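Local coordinates for protein glycoside Hydrolase (PDB 5T99) that probably hydrolyses galactosidic linkages in agarose-derived oligosaccharides, as a family 2 glycoside hydrolase of a human gut bacterium, and binds the sugar mimic galacto-isofagomine, at residues 418-424 and 456-462; 474-478 and 536-540; 610-614 and 700-704. All blocks are in the same frame, centred on the assembly; numbering follows the deposited sequence. Where two conformers were deposited one is given.

Contact 1: 418-424 and 456-462; sequences ILEQSDK and APFDNNM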
loop_
_atom_site.group_PDB
_atom_site.type_symbol
_atom_site.label_atom_id
_atom_site.label_comp_id
_atom_site.label_asym_id
_atom_site.label_seq_id
_atom_site.Cartn_x
_atom_site.Cartn_y
_atom_site.Cartn_z
ATOM N N ILE A 418 17.386 -9.749 -5.848
ATOM C CA ILE A 418 18.062 -9.514 -7.124
ATOM C C ILE A 418 19.072 -10.612 -7.472
ATOM O O ILE A 418 19.724 -11.163 -6.589
ATOM C CB ILE A 418 18.700 -8.103 -7.209
ATOM C CG1 ILE A 418 19.938 -7.929 -6.290
ATOM C CG2 ILE A 418 17.629 -7.034 -7.025
ATOM C CD1 ILE A 418 19.749 -7.941 -4.785
ATOM N N LEU A 419 19.182 -10.936 -8.760
ATOM C CA LEU A 419 20.041 -12.052 -9.211
ATOM C C LEU A 419 21.549 -11.815 -8.975
ATOM O O LEU A 419 22.324 -12.776 -8.851
ATOM C CB LEU A 419 19.763 -12.392 -10.682
ATOM C CG LEU A 419 18.602 -13.372 -10.925
ATOM C CD1 LEU A 419 17.379 -13.082 -10.059
ATOM C CD2 LEU A 419 18.226 -13.387 -12.401
ATOM N N GLU A 420 21.934 -10.541 -8.861
ATOM C CA GLU A 420 23.308 -10.142 -8.547
ATOM C C GLU A 420 23.814 -10.692 -7.201
ATOM O O GLU A 420 25.022 -10.732 -6.979
ATOM C CB GLU A 420 23.463 -8.603 -8.597
ATOM C CG GLU A 420 23.420 -7.986 -10.002
ATOM C CD GLU A 420 22.017 -7.819 -10.608
ATOM O OE1 GLU A 420 20.997 -8.261 -10.007
ATOM O OE2 GLU A 420 21.921 -7.241 -11.715
ATOM N N GLN A 421 22.916 -11.138 -6.321
ATOM C CA GLN A 421 23.309 -11.895 -5.126
ATOM C C GLN A 421 24.275 -13.060 -5.421
ATOM O O GLN A 421 25.181 -13.336 -4.621
ATOM C CB GLN A 421 22.080 -12.477 -4.425
ATOM C CG GLN A 421 21.176 -11.481 -3.728
ATOM C CD GLN A 421 19.893 -12.146 -3.304
ATOM O OE1 GLN A 421 19.744 -12.554 -2.152
ATOM N NE2 GLN A 421 18.984 -12.321 -4.249
ATOM N N SER A 422 24.065 -13.751 -6.545
ATOM C CA SER A 422 24.946 -14.859 -6.938
ATOM C C SER A 422 26.131 -14.514 -7.888
ATOM O O SER A 422 26.926 -15.397 -8.157
ATOM C CB SER A 422 24.124 -16.051 -7.477
ATOM O OG SER A 422 23.504 -15.739 -8.710
ATOM N N ASP A 423 26.233 -13.273 -8.396
ATOM C CA ASP A 423 27.466 -12.799 -9.089
ATOM C C ASP A 423 28.527 -12.567 -8.019
ATOM O O ASP A 423 28.591 -11.501 -7.397
ATOM C CB ASP A 423 27.238 -11.517 -9.929
ATOM C CG ASP A 423 28.502 -11.065 -10.751
ATOM O OD1 ASP A 423 29.631 -11.593 -10.578
ATOM O OD2 ASP A 423 28.357 -10.151 -11.598
ATOM N N LYS A 424 29.354 -13.583 -7.814
ATOM C CA LYS A 424 30.341 -13.579 -6.734
ATOM C C LYS A 424 31.362 -12.428 -6.802
ATOM O O LYS A 424 31.613 -11.766 -5.794
ATOM C CB LYS A 424 31.043 -14.942 -6.679
ATOM C CG LYS A 424 31.920 -15.144 -5.461
ATOM C CD LYS A 424 32.416 -16.583 -5.371
ATOM C CE LYS A 424 33.655 -16.686 -4.480
ATOM N NZ LYS A 424 33.910 -18.078 -4.003
ATOM N N ALA A 456 25.016 -16.575 -0.047
ATOM C CA ALA A 456 25.665 -15.816 -1.143
ATOM C C ALA A 456 25.931 -14.320 -0.892
ATOM O O ALA A 456 27.078 -13.940 -0.741
ATOM C CB ALA A 456 24.923 -16.023 -2.465
ATOM N N PRO A 457 24.879 -13.478 -0.805
ATOM C CA PRO A 457 25.128 -12.031 -0.664
ATOM C C PRO A 457 25.868 -11.625 0.631
ATOM O O PRO A 457 26.526 -10.576 0.641
ATOM C CB PRO A 457 23.725 -11.429 -0.707
ATOM C CG PRO A 457 22.852 -12.497 -0.160
ATOM C CD PRO A 457 23.462 -13.810 -0.573
ATOM N N PHE A 458 25.779 -12.456 1.679
ATOM C CA PHE A 458 26.569 -12.281 2.902
ATOM C C PHE A 458 28.056 -12.618 2.716
ATOM O O PHE A 458 28.937 -11.921 3.270
ATOM C CB PHE A 458 25.967 -13.082 4.048
ATOM C CG PHE A 458 24.616 -12.591 4.452
ATOM C CD1 PHE A 458 24.494 -11.538 5.345
ATOM C CD2 PHE A 458 23.467 -13.131 3.901
ATOM C CE1 PHE A 458 23.256 -11.059 5.704
ATOM C CE2 PHE A 458 22.222 -12.635 4.249
ATOM C CZ PHE A 458 22.117 -11.604 5.156
ATOM N N ASP A 459 28.324 -13.685 1.952
ATOM C CA ASP A 459 29.698 -14.131 1.639
ATOM C C ASP A 459 30.325 -13.382 0.453
ATOM O O ASP A 459 31.550 -13.322 0.340
ATOM C CB ASP A 459 29.724 -15.638 1.331
ATOM C CG ASP A 459 29.397 -16.508 2.543
ATOM O OD1 ASP A 459 29.338 -16.001 3.686
ATOM O OD2 ASP A 459 29.202 -17.728 2.337
ATOM N N ASN A 460 29.476 -12.832 -0.423
ATOM C CA ASN A 460 29.919 -12.101 -1.601
ATOM C C ASN A 460 30.012 -10.576 -1.394
ATOM O O ASN A 460 29.972 -9.817 -2.369
ATOM C CB ASN A 460 28.969 -12.387 -2.769
ATOM C CG ASN A 460 28.887 -13.861 -3.130
ATOM O OD1 ASN A 460 29.664 -14.674 -2.656
ATOM N ND2 ASN A 460 27.918 -14.204 -3.971
ATOM N N ASN A 461 30.107 -10.119 -0.141
ATOM C CA ASN A 461 30.323 -8.691 0.156
ATOM C C ASN A 461 29.178 -7.772 -0.320
ATOM O O ASN A 461 29.402 -6.595 -0.508
ATOM C CB ASN A 461 31.681 -8.250 -0.438
ATOM C CG ASN A 461 32.226 -6.968 0.166
ATOM O OD1 ASN A 461 32.107 -6.696 1.370
ATOM N ND2 ASN A 461 32.857 -6.177 -0.682
ATOM N N MET A 462 27.957 -8.307 -0.500
ATOM C CA MET A 462 26.796 -7.508 -0.944
ATOM C C MET A 462 26.016 -6.926 0.231
ATOM O O MET A 462 25.756 -5.729 0.272
ATOM C CB MET A 462 25.842 -8.318 -1.828
ATOM C CG MET A 462 24.632 -7.518 -2.307
ATOM S SD MET A 462 23.537 -8.374 -3.464
ATOM C CE MET A 462 24.398 -8.124 -5.012
HETATM O O HOH W 1 29.622 -9.601 -5.013
#
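Gln-421 meets Pro-457 and Met-462 where two loops that follow neighbouring strands of the TIM barrel, 409-416 and 447-451, come together. Its side chain leaves CB with CG anti to the carbonyl carbon (chi1 -71°) and then runs extended. Gln-421 CB lies 4.2 Å from Pro-457 CB. Gln-421 CG rests against both partners, 3.9 Å from Met-462 SD and beside Pro-457 CB; the methionine side chain crosses that of the glutamine at about a right angle. At the tip, Gln-421 OE1 lies 3.7 Å from Pro-457 CG and takes its hydrogen bond from Tyr-453 N. Gln-421 NE2 donates a nearly straight bond (167°) to Ile-418 O at 2.7 Å, on the opposite face of that carbonyl from Gln-421 N; Asn-452 OD1 is its second partner. Long and flexible, Met-462 can follow the turn; bent at chi3, it brings CE to 3.3 Å from Glu-420 O. Asn-460, just past the short helix 456-459, adds the direct polar link, ND2 donating to Gln-421 O at 2.9 Å. Segment 418-424 directly follows pocket residues Asn-416 and Glu-417; apolar packing along a glutamine held at both oxygen and nitrogen, plus one amide-to-carbonyl bond, joins it to 456-462.

Contact 2: 474-478 and 536-540; sequences KPGKY and IEFHF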
loop_
_atom_site.group_PDB
_atom_site.type_symbol
_atom_site.label_atom_id
_atom_site.label_comp_id
_atom_site.label_asym_id
_atom_site.label_seq_id
_atom_site.Cartn_x
_atom_site.Cartn_y
_atom_site.Cartn_z
ATOM N N LYS A 474 14.470 -16.984 5.834
ATOM C CA LYS A 474 15.654 -17.641 6.403
ATOM C C LYS A 474 15.685 -17.708 7.942
ATOM O O LYS A 474 16.767 -17.574 8.539
ATOM C CB LYS A 474 16.921 -16.922 5.898
ATOM C CG LYS A 474 17.084 -16.888 4.391
ATOM C CD LYS A 474 17.377 -18.263 3.808
ATOM C CE LYS A 474 17.482 -18.185 2.294
ATOM N NZ LYS A 474 16.162 -17.938 1.646
ATOM N N PRO A 475 14.529 -17.949 8.595
ATOM C CA PRO A 475 14.528 -17.992 10.071
ATOM C C PRO A 475 15.450 -19.066 10.642
ATOM O O PRO A 475 16.057 -18.851 11.689
ATOM C CB PRO A 475 13.063 -18.270 10.421
ATOM C CG PRO A 475 12.509 -18.974 9.228
ATOM C CD PRO A 475 13.232 -18.387 8.041
ATOM N N GLY A 476 15.586 -20.184 9.927
ATOM C CA GLY A 476 16.541 -21.232 10.278
ATOM C C GLY A 476 17.999 -20.804 10.261
ATOM O O GLY A 476 18.834 -21.422 10.936
ATOM N N LYS A 477 18.316 -19.755 9.500
ATOM C CA LYS A 477 19.686 -19.229 9.443
ATOM C C LYS A 477 19.954 -17.956 10.258
ATOM O O LYS A 477 21.058 -17.410 10.173
ATOM C CB LYS A 477 20.086 -19.011 7.975
ATOM C CG LYS A 477 19.974 -20.257 7.106
ATOM C CD LYS A 477 20.911 -21.358 7.578
ATOM C CE LYS A 477 20.989 -22.497 6.568
ATOM N NZ LYS A 477 22.067 -23.447 6.963
ATOM N N TYR A 478 18.993 -17.494 11.060
ATOM C CA TYR A 478 19.177 -16.240 11.808
ATOM C C TYR A 478 20.346 -16.328 12.788
ATOM O O TYR A 478 21.166 -15.415 12.851
ATOM C CB TYR A 478 17.908 -15.827 12.571
ATOM C CG TYR A 478 16.735 -15.331 11.738
ATOM C CD1 TYR A 478 16.821 -15.156 10.347
ATOM C CD2 TYR A 478 15.541 -14.992 12.360
ATOM C CE1 TYR A 478 15.734 -14.686 9.612
ATOM C CE2 TYR A 478 14.459 -14.517 11.635
ATOM C CZ TYR A 478 14.560 -14.364 10.266
ATOM O OH TYR A 478 13.491 -13.904 9.556
ATOM N N ILE A 536 6.618 -20.526 12.916
ATOM C CA ILE A 536 8.064 -20.695 12.724
ATOM C C ILE A 536 8.791 -19.345 12.804
ATOM O O ILE A 536 9.847 -19.254 13.442
ATOM C CB ILE A 536 8.377 -21.413 11.374
ATOM C CG1 ILE A 536 7.911 -22.875 11.408
ATOM C CG2 ILE A 536 9.858 -21.336 11.004
ATOM C CD1 ILE A 536 8.719 -23.778 12.328
ATOM N N GLU A 537 8.242 -18.306 12.172
ATOM C CA GLU A 537 8.864 -16.975 12.265
ATOM C C GLU A 537 8.813 -16.443 13.705
ATOM O O GLU A 537 9.831 -15.969 14.225
ATOM C CB GLU A 537 8.225 -15.973 11.307
ATOM C CG GLU A 537 9.046 -14.697 11.106
ATOM C CD GLU A 537 10.409 -14.920 10.477
ATOM O OE1 GLU A 537 10.535 -15.795 9.586
ATOM O OE2 GLU A 537 11.347 -14.201 10.863
ATOM N N PHE A 538 7.646 -16.552 14.347
ATOM C CA PHE A 538 7.490 -16.118 15.746
ATOM C C PHE A 538 8.549 -16.757 16.635
ATOM O O PHE A 538 9.186 -16.073 17.443
ATOM C CB PHE A 538 6.098 -16.452 16.322
ATOM C CG PHE A 538 4.944 -15.846 15.565
ATOM C CD1 PHE A 538 5.108 -14.739 14.717
ATOM C CD2 PHE A 538 3.680 -16.378 15.721
ATOM C CE1 PHE A 538 4.039 -14.214 14.025
ATOM C CE2 PHE A 538 2.595 -15.848 15.034
ATOM C CZ PHE A 538 2.771 -14.767 14.187
ATOM N N HIS A 539 8.722 -18.068 16.467
ATOM C CA HIS A 539 9.701 -18.825 17.221
ATOM C C HIS A 539 11.109 -18.262 17.037
ATOM O O HIS A 539 11.791 -17.960 18.021
ATOM C CB HIS A 539 9.666 -20.298 16.807
ATOM C CG HIS A 539 10.586 -21.159 17.605
ATOM N ND1 HIS A 539 11.707 -21.753 17.065
ATOM C CD2 HIS A 539 10.577 -21.487 18.915
ATOM C CE1 HIS A 539 12.333 -22.436 18.004
ATOM N NE2 HIS A 539 11.673 -22.285 19.139
ATOM N N PHE A 540 11.536 -18.106 15.786
ATOM C CA PHE A 540 12.902 -17.650 15.507
ATOM C C PHE A 540 13.102 -16.148 15.772
ATOM O O PHE A 540 14.226 -15.738 16.070
ATOM C CB PHE A 540 13.364 -18.076 14.101
ATOM C CG PHE A 540 13.719 -19.552 13.991
ATOM C CD1 PHE A 540 14.889 -20.050 14.573
ATOM C CD2 PHE A 540 12.892 -20.450 13.309
ATOM C CE1 PHE A 540 15.225 -21.405 14.478
ATOM C CE2 PHE A 540 13.228 -21.807 13.208
ATOM C CZ PHE A 540 14.390 -22.284 13.795
#
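Pro-475 and Tyr-478 pack against helix 534-543 on the rim of the TIM barrel: 474-478 is the loop that follows strand 468-472 and pocket residue Tyr-473, and the helix precedes strand 549-552. Polar contact rests on one bond. Tyr-478 OH donates to Glu-537 OE2 at a short 2.5 Å, using the syn lone pair of the carboxylate, whose plane is turned 62° from the ring. The glutamate gets there by sending CG anti to its backbone N (chi1 -165°) and then bending at chi2, which carries the carboxylate across to the loop. Both of its oxygens have further hydrogen-bond partners, Gln-541 NE2 at OE2 and Tyr-532 OH at OE1, so three bonds fix its rotation in a buried place. With a phenylalanine in place of Tyr-478 the hydroxyl would be gone, and Glu-537 OE2 would probably be left without its short bond to the loop, the carboxylate held only by Gln-541 and Tyr-532.

Apolar contact centres on Pro-475, a compact, rigid ring suited to a tight turn against a helix. Pro-475 CB touches Phe-540 CD2 at 3.6 Å, and its CG reaches Ile-536 CG2 at 4.0 Å, one helical turn before the phenylalanine. Within the loop, Pro-475 CA lies 3.4 Å above the centre of the Tyr-478 ring, which also stacks with Phe-547; these contacts probably help to fix the ring's orientation.

Contacts of backbone with ring complete the interface. Gly-476 CA lies 4.3 Å from Phe-540 CZ. On the same face of the phenylalanine, Pro-475 O sits 3.2 Å above the ring plane, offset toward the rim, while His-539 ND1 lies over the centre of the opposite face.

Contact 3: 610-614 and 700-704; sequences KPMVH and KAEKT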
loop_
_atom_site.group_PDB
_atom_site.type_symbol
_atom_site.label_atom_id
_atom_site.label_comp_id
_atom_site.label_asym_id
_atom_site.label_seq_id
_atom_site.Cartn_x
_atom_site.Cartn_y
_atom_site.Cartn_z
ATOM N N LYS A 610 -5.005 -6.075 23.197
ATOM C CA LYS A 610 -6.423 -6.062 23.506
ATOM C C LYS A 610 -6.978 -7.509 23.466
ATOM O O LYS A 610 -6.861 -8.184 22.437
ATOM C CB LYS A 610 -7.159 -5.148 22.529
ATOM C CG LYS A 610 -8.592 -4.846 22.917
ATOM C CD LYS A 610 -9.252 -3.954 21.879
ATOM C CE LYS A 610 -10.721 -3.712 22.217
ATOM N NZ LYS A 610 -11.540 -4.961 22.131
ATOM N N PRO A 611 -7.551 -7.997 24.594
ATOM C CA PRO A 611 -7.888 -9.425 24.678
ATOM C C PRO A 611 -8.766 -9.909 23.528
ATOM O O PRO A 611 -9.712 -9.241 23.146
ATOM C CB PRO A 611 -8.626 -9.528 26.013
ATOM C CG PRO A 611 -8.044 -8.425 26.832
ATOM C CD PRO A 611 -7.843 -7.299 25.866
ATOM N N MET A 612 -8.408 -11.035 22.941
ATOM C CA MET A 612 -9.197 -11.606 21.850
ATOM C C MET A 612 -9.106 -13.130 21.865
ATOM O O MET A 612 -8.294 -13.748 22.585
ATOM C CB MET A 612 -8.782 -11.035 20.473
ATOM C CG MET A 612 -7.304 -11.216 20.096
ATOM S SD MET A 612 -6.732 -12.892 19.653
ATOM C CE MET A 612 -7.729 -13.227 18.206
ATOM N N VAL A 613 -9.975 -13.720 21.068
ATOM C CA VAL A 613 -10.010 -15.146 20.907
ATOM C C VAL A 613 -10.699 -15.381 19.572
ATOM O O VAL A 613 -11.598 -14.621 19.178
ATOM C CB VAL A 613 -10.724 -15.832 22.100
ATOM C CG1 VAL A 613 -12.213 -15.509 22.116
ATOM C CG2 VAL A 613 -10.499 -17.335 22.078
ATOM N N HIS A 614 -10.227 -16.386 18.852
ATOM C CA HIS A 614 -10.799 -16.736 17.557
ATOM C C HIS A 614 -10.727 -18.244 17.399
ATOM O O HIS A 614 -9.758 -18.873 17.841
ATOM C CB HIS A 614 -10.052 -16.019 16.429
ATOM C CG HIS A 614 -10.407 -16.493 15.056
ATOM N ND1 HIS A 614 -11.433 -15.942 14.320
ATOM C CD2 HIS A 614 -9.848 -17.443 14.269
ATOM C CE1 HIS A 614 -11.501 -16.539 13.144
ATOM N NE2 HIS A 614 -10.548 -17.453 13.087
ATOM N N LYS A 700 -12.042 -13.005 29.737
ATOM C CA LYS A 700 -11.546 -11.834 28.996
ATOM C C LYS A 700 -12.078 -11.703 27.559
ATOM O O LYS A 700 -12.100 -10.598 27.016
ATOM C CB LYS A 700 -10.014 -11.859 28.980
ATOM C CG LYS A 700 -9.370 -11.780 30.362
ATOM C CD LYS A 700 -8.783 -10.414 30.699
ATOM C CE LYS A 700 -9.840 -9.357 30.952
ATOM N NZ LYS A 700 -9.224 -8.000 31.053
ATOM N N ALA A 701 -12.472 -12.819 26.944
ATOM C CA ALA A 701 -13.145 -12.816 25.647
ATOM C C ALA A 701 -13.822 -14.152 25.396
ATOM O O ALA A 701 -13.456 -15.177 25.991
ATOM C CB ALA A 701 -12.148 -12.541 24.537
ATOM N N GLU A 702 -14.800 -14.146 24.499
ATOM C CA GLU A 702 -15.432 -15.393 24.062
ATOM C C GLU A 702 -16.066 -15.295 22.670
ATOM O O GLU A 702 -16.475 -14.225 22.232
ATOM C CB GLU A 702 -16.414 -15.939 25.135
ATOM C CG GLU A 702 -17.857 -15.451 25.145
ATOM C CD GLU A 702 -18.724 -16.266 26.114
ATOM O OE1 GLU A 702 -18.324 -16.458 27.284
ATOM O OE2 GLU A 702 -19.802 -16.736 25.703
ATOM N N LYS A 703 -16.094 -16.425 21.971
ATOM C CA LYS A 703 -16.745 -16.525 20.672
ATOM C C LYS A 703 -17.533 -17.819 20.616
ATOM O O LYS A 703 -17.165 -18.814 21.245
ATOM C CB LYS A 703 -15.732 -16.503 19.522
ATOM C CG LYS A 703 -14.914 -15.229 19.389
ATOM C CD LYS A 703 -15.733 -14.051 18.880
ATOM C CE LYS A 703 -14.862 -12.804 18.809
ATOM N NZ LYS A 703 -15.624 -11.628 18.322
ATOM N N THR A 704 -18.618 -17.784 19.850
ATOM C CA THR A 704 -19.490 -18.925 19.644
ATOM C C THR A 704 -19.679 -19.086 18.145
ATOM O O THR A 704 -19.942 -18.100 17.450
ATOM C CB THR A 704 -20.853 -18.684 20.342
ATOM O OG1 THR A 704 -20.687 -18.804 21.757
ATOM C CG2 THR A 704 -21.914 -19.690 19.889
#
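Lys-700 and Ala-701 both turn their CB atoms toward Pro-611, Met-612 and Val-613, breaking the alternation expected of a strand. The cause is a classic beta bulge, in which both residues face Ala-692 of the adjacent strand 687-693. Beyond it alternation resumes: Glu-702 points away and Lys-703 toward. The touching parts, 611-613 leading into strand 613-616 and 700-703 in strand 699-706, run 27° apart; these are edge strands of two antiparallel sheets packed face to face as a beta sandwich. Val-613 is the buried centre. Val-613 CG1 stands between the backbone N and the carbonyl carbon (chi1 68°), which thrusts this branch across to Ala-701 CB at 3.8 Å and equally close to Glu-702 CA. Alanine suits the place because its lone methyl lets the branched valine settle onto the strand. At one end Pro-611 CB lies 4.0 Å from Lys-700 CB. At the other, Lys-703 bends at chi2 and lays its stem beside the valine, CG being 3.4 Å from Val-613 O. Lys-703 thus serves through its methylene stem and Lys-700 through CB, as fits an exposed edge: this joint is made by van der Waals packing, while each strand's backbone hydrogen bonds stay within its own sheet.

Contacts 1 and 2 belong to the same catalytic barrel, on loops after strands 409-416, 447-451 and 468-472, with centres 21 Å apart and no touch between them. Both are partly buried and mix apolar packing with a single direct hydrogen bond: an amide reaching a backbone carbonyl in 418-424 with 456-462, a phenol reaching a carboxylate in 474-478 with 536-540. Contact 3 is a surface joint between strands of a beta sandwich later in the chain, its centre 28 Å from that of contact 2, and relies on van der Waals packing of aliphatic groups against each other and against backbone. The polar bonds thus accompany irregular loops near the ligand pocket, whereas in contact 3 a valine, an alanine, a proline and lysine carbons fill the joint between sheets.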